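Local coordinates for protein 5-ketofructose reductase (Gluconobacter sp., PDB 7COL) that probably reduces 5-keto-D-fructose to D-fructose with NADPH as the hydride donor, on a fold related to that of shikimate dehydrogenase, at residues L79-E84 with E99-G104; H150-N155 with E177-S182; I200-P205 with D224-P229. One frame throughout, in Å; residues are numbered along the deposited sequence.

Contact 1: L79-E84 with E99-G104; sequences LDDIAE and EGKLIG
D80 bends its carboxylate back onto the start of strand 101-105. Its CG stands beside its own backbone N (chi1 -59°), which brings OD2 in front of L102 N. That N-H meets D80 OD2 on the anti side at 2.7 Å and almost straight, at 177°. A water also donates to D80 OD2 and to G100 O, so the carboxylate holds L102 directly and G100 through the water. L102 returns the grip. Its carbonyl O accepts from D80 N at 3.0 Å and from D81 N at 3.1 Å. A short parallel ladder follows, D81 with I103 and I82 with G104. G104 N binds D81 O, and A83 N, at the N-cap of the next helix, binds G104 O at 2.8 Å.

K101 runs fully extended past D81, its CE 4.0 Å from D81 CB. K101 NZ stops 4.2 Å from D81 OD2, too far for a salt bridge, and a water spans the two. L79 CD1 lies on the face of the sheet that carries I82, 3.8 Å from G104 CA. A CB on G104 would run into it. On the same face I82 CG2 sits 3.4 Å from G104 O. L79 also packs on V92 and V95. With only an alanine here in place of L79, G104 would probably be left with a gap beside its CA, and V92 and V95 without their apolar neighbour.

Strand 81-82 is one of the two outermost strands, within this chain, of the mixed sheet in the putative substrate-binding domain. Strand 101-105 lies between it and strand 94-98, where I103 bonds to A96 through the backbone. L102 packs on V95 and I97 of strand 94-98, and on V54 and K58 of helix 50-59.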
# COMPACT_ATOMS: atom_id res chain seq x y z
N LEU A 79 -10.26 7.48 16.86
CA LEU A 79 -9.52 8.75 16.69
C LEU A 79 -9.05 9.37 18.01
O LEU A 79 -9.62 9.10 19.06
CB LEU A 79 -10.39 9.79 15.98
CG LEU A 79 -10.99 9.55 14.58
CD1 LEU A 79 -11.92 10.70 14.24
CD2 LEU A 79 -9.91 9.36 13.53
N ASP A 80 -8.00 10.19 17.93
CA ASP A 80 -7.52 10.97 19.09
C ASP A 80 -8.15 12.35 19.17
O ASP A 80 -8.54 12.79 20.25
CB ASP A 80 -6.00 11.12 19.06
CG ASP A 80 -5.30 9.79 19.09
OD1 ASP A 80 -5.58 8.98 20.00
OD2 ASP A 80 -4.47 9.56 18.20
N ASP A 81 -8.24 13.03 18.02
CA ASP A 81 -8.75 14.40 17.92
C ASP A 81 -9.59 14.53 16.64
O ASP A 81 -9.61 13.60 15.84
CB ASP A 81 -7.57 15.41 17.94
CG ASP A 81 -8.01 16.88 18.09
OD1 ASP A 81 -9.12 17.18 18.62
OD2 ASP A 81 -7.25 17.76 17.65
N ILE A 82 -10.31 15.64 16.49
CA ILE A 82 -11.15 15.92 15.30
C ILE A 82 -11.08 17.39 14.95
O ILE A 82 -10.97 18.22 15.84
CB ILE A 82 -12.66 15.66 15.52
CG1 ILE A 82 -13.00 15.09 16.91
CG2 ILE A 82 -13.24 14.87 14.36
CD1 ILE A 82 -14.44 15.34 17.30
N ALA A 83 -11.19 17.70 13.66
CA ALA A 83 -11.20 19.07 13.20
C ALA A 83 -12.63 19.61 13.38
O ALA A 83 -13.56 18.83 13.59
CB ALA A 83 -10.77 19.14 11.75
N GLU A 84 -12.78 20.93 13.31
CA GLU A 84 -14.07 21.57 13.65
C GLU A 84 -15.25 21.12 12.80
O GLU A 84 -16.31 20.80 13.35
CB GLU A 84 -13.97 23.11 13.72
CG GLU A 84 -15.27 23.83 14.17
CD GLU A 84 -15.66 23.60 15.64
OE1 GLU A 84 -14.94 22.90 16.37
OE2 GLU A 84 -16.71 24.13 16.08
N GLU A 99 2.84 11.97 13.95
CA GLU A 99 3.63 11.35 15.03
C GLU A 99 2.82 10.36 15.88
O GLU A 99 2.91 10.36 17.11
CB GLU A 99 4.25 12.42 15.95
CG GLU A 99 5.17 13.41 15.27
CD GLU A 99 5.86 14.29 16.28
OE1 GLU A 99 6.93 13.89 16.76
OE2 GLU A 99 5.33 15.39 16.58
N GLY A 100 1.99 9.54 15.22
CA GLY A 100 1.19 8.53 15.90
C GLY A 100 -0.21 8.96 16.30
O GLY A 100 -1.03 8.12 16.69
N LYS A 101 -0.48 10.27 16.22
CA LYS A 101 -1.77 10.85 16.60
C LYS A 101 -2.73 10.84 15.41
O LYS A 101 -2.37 11.24 14.30
CB LYS A 101 -1.57 12.28 17.13
CG LYS A 101 -2.83 12.94 17.69
CD LYS A 101 -2.54 14.34 18.19
CE LYS A 101 -3.76 14.90 18.89
NZ LYS A 101 -3.63 16.34 19.25
N LEU A 102 -3.94 10.35 15.65
CA LEU A 102 -4.98 10.26 14.63
C LEU A 102 -5.95 11.44 14.74
O LEU A 102 -6.61 11.63 15.76
CB LEU A 102 -5.73 8.92 14.75
CG LEU A 102 -4.89 7.65 14.59
CD1 LEU A 102 -5.59 6.45 15.22
CD2 LEU A 102 -4.58 7.36 13.13
N ILE A 103 -6.00 12.24 13.67
CA ILE A 103 -6.81 13.46 13.66
C ILE A 103 -7.85 13.35 12.56
O ILE A 103 -7.50 13.25 11.38
CB ILE A 103 -5.94 14.74 13.49
CG1 ILE A 103 -4.78 14.74 14.49
CG2 ILE A 103 -6.79 16.01 13.67
CD1 ILE A 103 -3.46 15.23 13.94
N GLY A 104 -9.13 13.38 12.94
CA GLY A 104 -10.22 13.22 11.97
C GLY A 104 -10.65 14.50 11.30
O GLY A 104 -10.95 15.49 11.98
O HOH W 1 -2.89 7.41 18.83
O HOH W 2 -4.77 17.38 16.96

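Contact 2: H150-N155 with E177-S182; sequences HITIVN and EAQAWS. With NDP (NADPH dihydro-nicotinamide-adenine-dinucleotide phosphate), chain C.
E177 O takes the shortest hydrogen bond between the two strands, from I153 N at 2.8 Å. T152 CA adds a CH...O contact to the same oxygen, and I153 CD1 comes close. The parallel ladder continues with E177 N on I151 O, Q179 N on I153 O and N155 N on Q179 O.

T152, E177, V154 and Q179 share one face. E177 and T152 lie side by side, pointing the same way. E177 OE1 sits at the edge of the H150 ring, 3.2 Å from CE1, with ring and carboxylate planes 80° apart. Q179 NE2 reaches back to E177 OE2 at 3.1 Å, from above the carboxylate plane. The Q179 side chain crosses T152 at a slant, with NE2 3.8 Å from T152 CG2.

V154 CG1 lies over one face of the W181 ring, offset toward its rim, while W181 NE1 bonds to P210 O. N155 turns to the cofactor, its CG anti to the backbone N (chi1 -154°). Its ND2 donates to NDP O1X of the 2'-phosphate at 2.8 Å, and also to D157 O. Its OD1 accepts from ribose O3B. The bond to O1X is consistent with a preference for NADPH. K160 is another hydrogen-bond partner of the cofactor.

The two strands and helix 158-171 between them form a beta-alpha-beta unit of the Rossmann domain. I153 and N155 pack against that helix, V154 and Q179 meet F185, and strand 126-130 flanks strand 150-155.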
# COMPACT_ATOMS: atom_id res chain seq x y z
N HIS A 150 -26.82 32.98 5.76
CA HIS A 150 -28.10 32.28 5.76
C HIS A 150 -28.06 31.04 4.91
O HIS A 150 -27.60 31.08 3.76
CB HIS A 150 -29.21 33.22 5.24
CG HIS A 150 -30.57 32.84 5.71
ND1 HIS A 150 -31.37 31.95 5.02
CD2 HIS A 150 -31.28 33.24 6.79
CE1 HIS A 150 -32.52 31.81 5.67
NE2 HIS A 150 -32.48 32.58 6.74
N ILE A 151 -28.53 29.93 5.47
CA ILE A 151 -28.53 28.65 4.77
C ILE A 151 -29.93 28.04 4.82
O ILE A 151 -30.43 27.70 5.91
CB ILE A 151 -27.46 27.67 5.34
CG1 ILE A 151 -26.05 28.27 5.25
CG2 ILE A 151 -27.53 26.32 4.61
CD1 ILE A 151 -25.04 27.69 6.23
N THR A 152 -30.55 27.90 3.65
CA THR A 152 -31.84 27.23 3.53
C THR A 152 -31.69 25.81 2.97
O THR A 152 -31.10 25.62 1.91
CB THR A 152 -32.83 28.08 2.73
OG1 THR A 152 -32.97 29.35 3.37
CG2 THR A 152 -34.19 27.42 2.65
N ILE A 153 -32.24 24.84 3.70
CA ILE A 153 -32.15 23.42 3.32
C ILE A 153 -33.52 23.00 2.80
O ILE A 153 -34.52 23.09 3.52
CB ILE A 153 -31.74 22.50 4.51
CG1 ILE A 153 -30.43 22.96 5.15
CG2 ILE A 153 -31.60 21.05 4.07
CD1 ILE A 153 -30.61 23.83 6.38
N VAL A 154 -33.57 22.55 1.55
CA VAL A 154 -34.83 22.17 0.91
C VAL A 154 -34.83 20.66 0.68
O VAL A 154 -33.92 20.11 0.05
CB VAL A 154 -35.08 22.95 -0.39
CG1 VAL A 154 -36.50 22.70 -0.92
CG2 VAL A 154 -34.86 24.45 -0.17
N ASN A 155 -35.84 20.00 1.23
CA ASN A 155 -35.94 18.54 1.16
C ASN A 155 -37.36 18.07 1.05
O ASN A 155 -38.29 18.69 1.59
CB ASN A 155 -35.27 17.90 2.37
CG ASN A 155 -34.78 16.49 2.08
OD1 ASN A 155 -34.01 16.27 1.16
ND2 ASN A 155 -35.21 15.54 2.91
N GLU A 177 -32.49 27.62 7.97
CA GLU A 177 -33.91 27.50 7.63
C GLU A 177 -34.17 26.18 6.91
O GLU A 177 -33.34 25.71 6.12
CB GLU A 177 -34.36 28.69 6.76
CG GLU A 177 -35.87 28.92 6.74
CD GLU A 177 -36.31 29.98 5.74
OE1 GLU A 177 -35.64 31.03 5.61
OE2 GLU A 177 -37.34 29.77 5.07
N ALA A 178 -35.32 25.58 7.22
CA ALA A 178 -35.79 24.36 6.57
C ALA A 178 -37.06 24.67 5.79
O ALA A 178 -37.93 25.40 6.28
CB ALA A 178 -36.05 23.28 7.60
N GLN A 179 -37.15 24.11 4.59
CA GLN A 179 -38.33 24.22 3.72
C GLN A 179 -38.71 22.88 3.10
O GLN A 179 -37.85 22.05 2.79
CB GLN A 179 -38.10 25.24 2.61
CG GLN A 179 -38.26 26.69 3.02
CD GLN A 179 -38.13 27.66 1.86
OE1 GLN A 179 -38.43 27.32 0.71
NE2 GLN A 179 -37.70 28.88 2.14
N ALA A 180 -40.02 22.69 2.92
CA ALA A 180 -40.54 21.53 2.18
C ALA A 180 -40.30 21.73 0.67
O ALA A 180 -40.21 22.86 0.20
CB ALA A 180 -42.02 21.34 2.46
N TRP A 181 -40.20 20.62 -0.07
CA TRP A 181 -40.03 20.68 -1.52
C TRP A 181 -41.35 20.50 -2.27
O TRP A 181 -41.61 19.46 -2.88
CB TRP A 181 -38.97 19.67 -2.01
CG TRP A 181 -38.32 20.05 -3.33
CD1 TRP A 181 -38.84 20.86 -4.31
CD2 TRP A 181 -37.05 19.61 -3.81
NE1 TRP A 181 -37.97 20.94 -5.37
CE2 TRP A 181 -36.86 20.19 -5.09
CE3 TRP A 181 -36.04 18.78 -3.29
CZ2 TRP A 181 -35.70 19.97 -5.86
CZ3 TRP A 181 -34.89 18.56 -4.05
CH2 TRP A 181 -34.73 19.16 -5.33
N SER A 182 -42.18 21.55 -2.23
CA SER A 182 -43.50 21.58 -2.85
C SER A 182 -43.40 21.62 -4.38
O SER A 182 -43.24 22.69 -4.98
CB SER A 182 -44.29 22.78 -2.32
OG SER A 182 -45.53 22.93 -2.99
PA NDP C . -27.92 10.60 0.68
O1A NDP C . -28.57 9.29 0.28
O2A NDP C . -27.34 10.76 2.06
O5B NDP C . -28.98 11.79 0.44
C5B NDP C . -29.74 11.85 -0.77
C4B NDP C . -30.52 13.16 -0.81
O4B NDP C . -31.04 13.36 -2.12
C3B NDP C . -31.73 13.13 0.11
O3B NDP C . -31.90 14.43 0.71
C2B NDP C . -32.90 12.85 -0.81
O2B NDP C . -34.15 13.34 -0.31
C1B NDP C . -32.46 13.56 -2.08
N9A NDP C . -33.11 12.99 -3.28
C8A NDP C . -32.72 11.89 -3.96
N7A NDP C . -33.54 11.64 -5.01
C5A NDP C . -34.48 12.61 -5.01
C6A NDP C . -35.65 12.97 -5.85
N6A NDP C . -35.97 12.20 -6.91
N1A NDP C . -36.39 14.07 -5.51
C2A NDP C . -36.07 14.85 -4.46
N3A NDP C . -35.02 14.58 -3.66
C4A NDP C . -34.20 13.50 -3.87
O3 NDP C . -26.80 10.97 -0.43
PN NDP C . -25.52 11.91 -0.10
O1N NDP C . -24.48 11.05 0.61
O2N NDP C . -26.01 13.17 0.55
O5D NDP C . -24.91 12.28 -1.56
C5D NDP C . -25.68 12.91 -2.58
C4D NDP C . -24.87 12.97 -3.87
O4D NDP C . -23.73 13.81 -3.70
C3D NDP C . -24.35 11.60 -4.31
O3D NDP C . -24.76 11.40 -5.67
C2D NDP C . -22.83 11.67 -4.18
O2D NDP C . -22.19 11.00 -5.27
C1D NDP C . -22.53 13.17 -4.18
N1N NDP C . -21.35 13.63 -3.41
C2N NDP C . -20.42 14.33 -4.10
C3N NDP C . -19.26 14.84 -3.49
C7N NDP C . -18.24 15.61 -4.31
O7N NDP C . -17.17 15.97 -3.80
N7N NDP C . -18.51 15.89 -5.60
C4N NDP C . -19.09 14.61 -2.11
C5N NDP C . -20.07 13.90 -1.40
C6N NDP C . -21.20 13.42 -2.08
P2B NDP C . -34.94 12.56 0.86
O1X NDP C . -34.22 13.01 2.11
O2X NDP C . -36.36 13.07 0.76
O3X NDP C . -34.75 11.10 0.53

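Contact 3: I200-P205 with D224-P229. With NDP (NADPH dihydro-nicotinamide-adenine-dinucleotide phosphate), chain C.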
# COMPACT_ATOMS: atom_id res chain seq x y z
N ILE A 200 -30.10 13.27 -7.56
CA ILE A 200 -30.73 13.47 -8.87
C ILE A 200 -29.63 13.84 -9.88
O ILE A 200 -28.85 14.76 -9.64
CB ILE A 200 -31.81 14.59 -8.85
CG1 ILE A 200 -32.91 14.28 -7.82
CG2 ILE A 200 -32.40 14.82 -10.24
CD1 ILE A 200 -34.02 15.32 -7.74
N GLY A 201 -29.57 13.10 -10.99
CA GLY A 201 -28.60 13.37 -12.05
C GLY A 201 -27.33 12.53 -11.97
O GLY A 201 -26.43 12.68 -12.82
N LEU A 202 -27.23 11.66 -10.96
CA LEU A 202 -26.07 10.75 -10.83
C LEU A 202 -26.09 9.67 -11.92
O LEU A 202 -26.97 8.81 -11.93
CB LEU A 202 -26.00 10.12 -9.42
CG LEU A 202 -24.77 9.28 -9.05
CD1 LEU A 202 -23.47 10.09 -9.09
CD2 LEU A 202 -24.94 8.65 -7.67
N GLY A 203 -25.12 9.75 -12.83
CA GLY A 203 -25.04 8.86 -14.00
C GLY A 203 -26.20 9.06 -14.97
O GLY A 203 -26.51 8.19 -15.78
N ASP A 204 -26.85 10.22 -14.87
CA ASP A 204 -28.04 10.52 -15.65
C ASP A 204 -27.91 11.96 -16.12
O ASP A 204 -28.07 12.88 -15.32
CB ASP A 204 -29.29 10.32 -14.80
CG ASP A 204 -30.58 10.44 -15.60
OD1 ASP A 204 -30.65 11.24 -16.56
OD2 ASP A 204 -31.55 9.74 -15.26
N PRO A 205 -27.64 12.16 -17.43
CA PRO A 205 -27.47 13.53 -17.90
C PRO A 205 -28.80 14.25 -18.17
O PRO A 205 -28.79 15.43 -18.54
CB PRO A 205 -26.65 13.36 -19.18
CG PRO A 205 -27.05 12.01 -19.70
CD PRO A 205 -27.48 11.18 -18.53
N ASP A 224 -23.38 21.94 -8.24
CA ASP A 224 -23.94 20.62 -8.24
C ASP A 224 -22.89 19.61 -7.76
O ASP A 224 -21.76 19.60 -8.24
CB ASP A 224 -24.39 20.26 -9.67
CG ASP A 224 -25.40 19.14 -9.70
OD1 ASP A 224 -25.28 18.20 -8.88
OD2 ASP A 224 -26.32 19.20 -10.53
N VAL A 225 -23.30 18.76 -6.82
CA VAL A 225 -22.40 17.80 -6.21
C VAL A 225 -22.05 16.63 -7.12
O VAL A 225 -21.00 16.00 -6.93
CB VAL A 225 -22.90 17.29 -4.82
CG1 VAL A 225 -22.94 18.44 -3.84
CG2 VAL A 225 -24.25 16.60 -4.91
N ILE A 226 -22.92 16.36 -8.11
CA ILE A 226 -22.78 15.18 -8.98
C ILE A 226 -21.45 15.16 -9.74
O ILE A 226 -21.18 16.07 -10.53
CB ILE A 226 -24.03 14.92 -9.88
CG1 ILE A 226 -25.04 14.05 -9.12
CG2 ILE A 226 -23.68 14.11 -11.13
CD1 ILE A 226 -26.01 14.81 -8.25
N PRO A 227 -20.61 14.13 -9.47
CA PRO A 227 -19.30 14.09 -10.13
C PRO A 227 -19.37 13.60 -11.58
O PRO A 227 -18.57 14.03 -12.41
CB PRO A 227 -18.47 13.14 -9.25
CG PRO A 227 -19.46 12.31 -8.51
CD PRO A 227 -20.79 13.02 -8.51
N ASN A 228 -20.33 12.71 -11.85
CA ASN A 228 -20.48 12.09 -13.15
C ASN A 228 -21.96 11.88 -13.46
O ASN A 228 -22.64 11.18 -12.71
CB ASN A 228 -19.72 10.75 -13.20
CG ASN A 228 -19.62 10.18 -14.60
OD1 ASN A 228 -19.54 10.91 -15.59
ND2 ASN A 228 -19.60 8.85 -14.69
N PRO A 229 -22.48 12.47 -14.54
CA PRO A 229 -21.72 13.37 -15.43
C PRO A 229 -21.52 14.76 -14.82
O PRO A 229 -22.42 15.25 -14.12
CB PRO A 229 -22.59 13.44 -16.69
CG PRO A 229 -23.98 13.13 -16.22
CD PRO A 229 -23.87 12.27 -15.00
PA NDP C . -27.92 10.60 0.68
O1A NDP C . -28.57 9.29 0.28
O2A NDP C . -27.34 10.76 2.06
O5B NDP C . -28.98 11.79 0.44
C5B NDP C . -29.74 11.85 -0.77
C4B NDP C . -30.52 13.16 -0.81
O4B NDP C . -31.04 13.36 -2.12
C3B NDP C . -31.73 13.13 0.11
O3B NDP C . -31.90 14.43 0.71
C2B NDP C . -32.90 12.85 -0.81
O2B NDP C . -34.15 13.34 -0.31
C1B NDP C . -32.46 13.56 -2.08
N9A NDP C . -33.11 12.99 -3.28
C8A NDP C . -32.72 11.89 -3.96
N7A NDP C . -33.54 11.64 -5.01
C5A NDP C . -34.48 12.61 -5.01
C6A NDP C . -35.65 12.97 -5.85
N6A NDP C . -35.97 12.20 -6.91
N1A NDP C . -36.39 14.07 -5.51
C2A NDP C . -36.07 14.85 -4.46
N3A NDP C . -35.02 14.58 -3.66
C4A NDP C . -34.20 13.50 -3.87
O3 NDP C . -26.80 10.97 -0.43
PN NDP C . -25.52 11.91 -0.10
O1N NDP C . -24.48 11.05 0.61
O2N NDP C . -26.01 13.17 0.55
O5D NDP C . -24.91 12.28 -1.56
C5D NDP C . -25.68 12.91 -2.58
C4D NDP C . -24.87 12.97 -3.87
O4D NDP C . -23.73 13.81 -3.70
C3D NDP C . -24.35 11.60 -4.31
O3D NDP C . -24.76 11.40 -5.67
C2D NDP C . -22.83 11.67 -4.18
O2D NDP C . -22.19 11.00 -5.27
C1D NDP C . -22.53 13.17 -4.18
N1N NDP C . -21.35 13.63 -3.41
C2N NDP C . -20.42 14.33 -4.10
C3N NDP C . -19.26 14.84 -3.49
C7N NDP C . -18.24 15.61 -4.31
O7N NDP C . -17.17 15.97 -3.80
N7N NDP C . -18.51 15.89 -5.60
C4N NDP C . -19.09 14.61 -2.11
C5N NDP C . -20.07 13.90 -1.40
C6N NDP C . -21.20 13.42 -2.08
P2B NDP C . -34.94 12.56 0.86
O1X NDP C . -34.22 13.01 2.11
O2X NDP C . -36.36 13.07 0.76
O3X NDP C . -34.75 11.10 0.53
O HOH W 3 -28.64 17.36 -10.39
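D224 meets I200 through a water that donates to D224 OD2 and to I200 O. T232 OG1 holds the same carboxylate oxygen. D224 OD1 accepts from I226 N at 3.1 Å, an Asx turn, and also bonds to N196 ND2.

V225 faces the cofactor. Its O accepts from the carboxamide N7N of NADPH at 2.8 Å, and its CG2 lies against O4D of the nicotinamide ribose. The bond probably helps fix the rotation of the carboxamide about its link to the nicotinamide ring.

I226 points toward 200-205 and touches it with three carbons. CD1 lies 3.2 Å from I200 O, and CG1 packs near L202 N and CB. With chi1 at -88°, CG2 stands anti to the backbone N and turns to G201 O.

Both loops follow neighbouring parallel strands of the Rossmann sheet, 193-196 and 221-224, at the ends where such folds bind their dinucleotide. G201 to D204 make a type II turn. I200, just before it, lays CD1 over one face of the adenine, 3.4 Å from C6A. L202 CD2 comes equally near O3D of the nicotinamide ribose.

P227 follows, and its CD meets L202 CD1 at 4.0 Å. N228 supplies the direct hydrogen bond between the segments: N228 O accepts from G203 N at 2.9 Å, in the carbonyl plane, on a lone pair. P227 and N228 also touch F281 of helix 270-281.

P229 comes after a cis peptide bond. Its ring points into the turn, with CD 3.4 Å from G201 O and CG against P205 CA and CB.

The three contacts follow one another in series along the chain. None nests in another and none crosses. Contact 1 closes a loop that holds helix 84-89 and strand 94-98, and it adds a short edge strand to the N-terminal mixed sheet. Contact 2 closes over helix 158-171 and sets strand 175-180 beside strand 150-155 at one edge of the Rossmann sheet. Contact 3 closes an excursion through strand 211-212 and joins the loops after strands 193-196 and 221-224. Contacts 2 and 3 approach within about 5 Å at their nearest atoms, and both touch NADPH. Contact 1 lies apart, with centres about 33 Å from contact 2 and 32 Å from contact 3.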